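2-oxo-1,2-dihydroquinoline 8-monooxygenase, oxygenase component (Pseudomonas putida, PDB 1Z02) is the oxygenase component of a Rieske-type monooxygenase that hydroxylates 2-oxoquinoline at its 8-position, using a [2Fe-2S] cluster and a mononuclear iron. Local coordinates at residues D35-F40 and F206-I211. Numbering follows the deposited sequence.
Sequences DAAWGF and FGNWRI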
# COMPACT_ATOMS: atom_id res chain seq x y z
N ASP A 35 -16.05 -18.89 -3.15
CA ASP A 35 -15.95 -17.99 -4.29
C ASP A 35 -16.57 -16.62 -4.05
O ASP A 35 -16.38 -15.71 -4.84
CB ASP A 35 -16.63 -18.61 -5.51
CG ASP A 35 -15.95 -19.88 -5.97
OD1 ASP A 35 -16.59 -20.63 -6.75
OD2 ASP A 35 -14.79 -20.14 -5.57
N ALA A 36 -17.32 -16.48 -2.95
CA ALA A 36 -18.00 -15.22 -2.67
C ALA A 36 -17.24 -14.16 -1.85
O ALA A 36 -17.81 -13.51 -0.97
CB ALA A 36 -19.35 -15.52 -2.00
N ALA A 37 -15.97 -13.96 -2.16
CA ALA A 37 -15.17 -12.97 -1.44
C ALA A 37 -15.77 -11.56 -1.49
O ALA A 37 -15.80 -10.86 -0.48
CB ALA A 37 -13.74 -12.96 -1.97
N TRP A 38 -16.25 -11.16 -2.67
CA TRP A 38 -16.83 -9.83 -2.84
C TRP A 38 -18.26 -9.73 -2.34
O TRP A 38 -18.86 -8.65 -2.36
CB TRP A 38 -16.76 -9.40 -4.31
CG TRP A 38 -15.38 -9.05 -4.74
CD1 TRP A 38 -14.38 -9.91 -5.11
CD2 TRP A 38 -14.82 -7.74 -4.80
NE1 TRP A 38 -13.24 -9.21 -5.41
CE2 TRP A 38 -13.48 -7.87 -5.22
CE3 TRP A 38 -15.32 -6.45 -4.54
CZ2 TRP A 38 -12.63 -6.77 -5.39
CZ3 TRP A 38 -14.47 -5.36 -4.70
CH2 TRP A 38 -13.15 -5.53 -5.13
N GLY A 39 -18.81 -10.85 -1.89
CA GLY A 39 -20.17 -10.88 -1.37
C GLY A 39 -21.23 -11.46 -2.29
O GLY A 39 -20.99 -11.69 -3.48
N PHE A 40 -22.41 -11.70 -1.72
CA PHE A 40 -23.54 -12.24 -2.48
C PHE A 40 -24.33 -11.04 -2.99
O PHE A 40 -24.77 -10.20 -2.21
CB PHE A 40 -24.42 -13.11 -1.57
CG PHE A 40 -23.77 -14.42 -1.18
CD1 PHE A 40 -23.67 -14.80 0.15
CD2 PHE A 40 -23.27 -15.28 -2.16
CE1 PHE A 40 -23.09 -16.00 0.51
CE2 PHE A 40 -22.68 -16.50 -1.79
CZ PHE A 40 -22.59 -16.86 -0.46
N PHE A 206 -11.88 -4.31 9.08
CA PHE A 206 -10.75 -4.57 8.19
C PHE A 206 -10.52 -6.06 8.05
O PHE A 206 -9.97 -6.70 8.91
CB PHE A 206 -9.53 -3.85 8.72
CG PHE A 206 -9.79 -2.41 9.00
CD1 PHE A 206 -10.07 -1.97 10.29
CD2 PHE A 206 -9.88 -1.50 7.95
CE1 PHE A 206 -10.44 -0.64 10.53
CE2 PHE A 206 -10.25 -0.18 8.18
CZ PHE A 206 -10.53 0.25 9.48
N GLY A 207 -11.00 -6.58 6.92
CA GLY A 207 -10.91 -7.99 6.61
C GLY A 207 -12.16 -8.38 5.84
O GLY A 207 -13.12 -7.61 5.76
N ASN A 208 -12.15 -9.59 5.29
CA ASN A 208 -13.27 -10.11 4.51
C ASN A 208 -14.53 -10.32 5.34
O ASN A 208 -14.45 -10.71 6.51
CB ASN A 208 -12.87 -11.42 3.85
CG ASN A 208 -13.96 -11.97 2.96
OD1 ASN A 208 -14.19 -11.48 1.86
ND2 ASN A 208 -14.65 -13.00 3.44
N TRP A 209 -15.70 -10.08 4.73
CA TRP A 209 -16.98 -10.22 5.41
C TRP A 209 -17.36 -11.59 5.97
O TRP A 209 -17.97 -11.67 7.03
CB TRP A 209 -18.12 -9.74 4.49
CG TRP A 209 -18.46 -10.70 3.38
CD1 TRP A 209 -17.83 -10.83 2.18
CD2 TRP A 209 -19.51 -11.68 3.39
NE1 TRP A 209 -18.42 -11.84 1.44
CE2 TRP A 209 -19.45 -12.37 2.16
CE3 TRP A 209 -20.49 -12.04 4.33
CZ2 TRP A 209 -20.34 -13.41 1.83
CZ3 TRP A 209 -21.38 -13.07 4.00
CH2 TRP A 209 -21.29 -13.75 2.76
N ARG A 210 -17.01 -12.66 5.25
CA ARG A 210 -17.35 -14.01 5.69
C ARG A 210 -16.73 -14.35 7.04
O ARG A 210 -17.37 -14.95 7.90
CB ARG A 210 -16.88 -15.03 4.64
CG ARG A 210 -17.52 -14.88 3.28
CD ARG A 210 -16.80 -15.70 2.21
NE ARG A 210 -15.45 -15.19 1.93
CZ ARG A 210 -14.64 -15.69 1.01
NH1 ARG A 210 -13.43 -15.16 0.84
NH2 ARG A 210 -15.03 -16.71 0.26
N ILE A 211 -15.48 -13.95 7.23
CA ILE A 211 -14.77 -14.22 8.48
C ILE A 211 -15.44 -13.49 9.64
O ILE A 211 -15.49 -13.99 10.76
CB ILE A 211 -13.30 -13.78 8.38
CG1 ILE A 211 -12.61 -14.56 7.26
CG2 ILE A 211 -12.59 -14.00 9.70
CD1 ILE A 211 -12.74 -16.10 7.35
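The type I beta turn from Ala36 to Gly39 meets the first turn of helix 209-216, the CA atoms of Ala37 and Asn208 lying 6.9 Å apart. Trp209 shows how one indole can serve both a polar and an apolar neighbour. Its NE1 donates to the O of Ala36 at 3.0 Å, approaching almost in line with the carbonyl, and that oxygen lies close to the indole plane. The same oxygen closes the turn by accepting from Gly39 N, also at 3.0 Å, and is thus gripped by two donors. With chi1 at 75°, Trp209 CG sits between its own backbone N and carbonyl carbon, which helps carry the indole to the loop, where it presents its edge. Farther along that edge, CH2 meets Phe40 CE1 at 3.7 Å, the two ring planes inclined at 73°. Replacing Trp209 by an alanine would probably leave Ala36 O with the turn bond but without its indole donor, and open a gap beside Phe40. Arg210 uses a face instead: Ala36 C and Ala37 CA lie over one side of its guanidinium, offset toward the rim, while NH1 reaches Ala37 CB at 3.6 Å. A bend at chi3 (-67°) helps bring the group there, and NH2 donates a hydrogen bond to the O of Tyr33, just upstream of the turn. Asn208 occupies the N-cap position of the helix. None of the touching residues binds the Rieske cluster or the mononuclear iron; the arrangement is a helix N-terminus packed against a beta turn, fastening the loop between helix 31-34 and strand 43-49 to the point where strand 196-206 runs into helix 209-216 of the ring-hydroxylase catalytic domain, whose antiparallel sheet is consistent with the Bet v 1-like fold of this family.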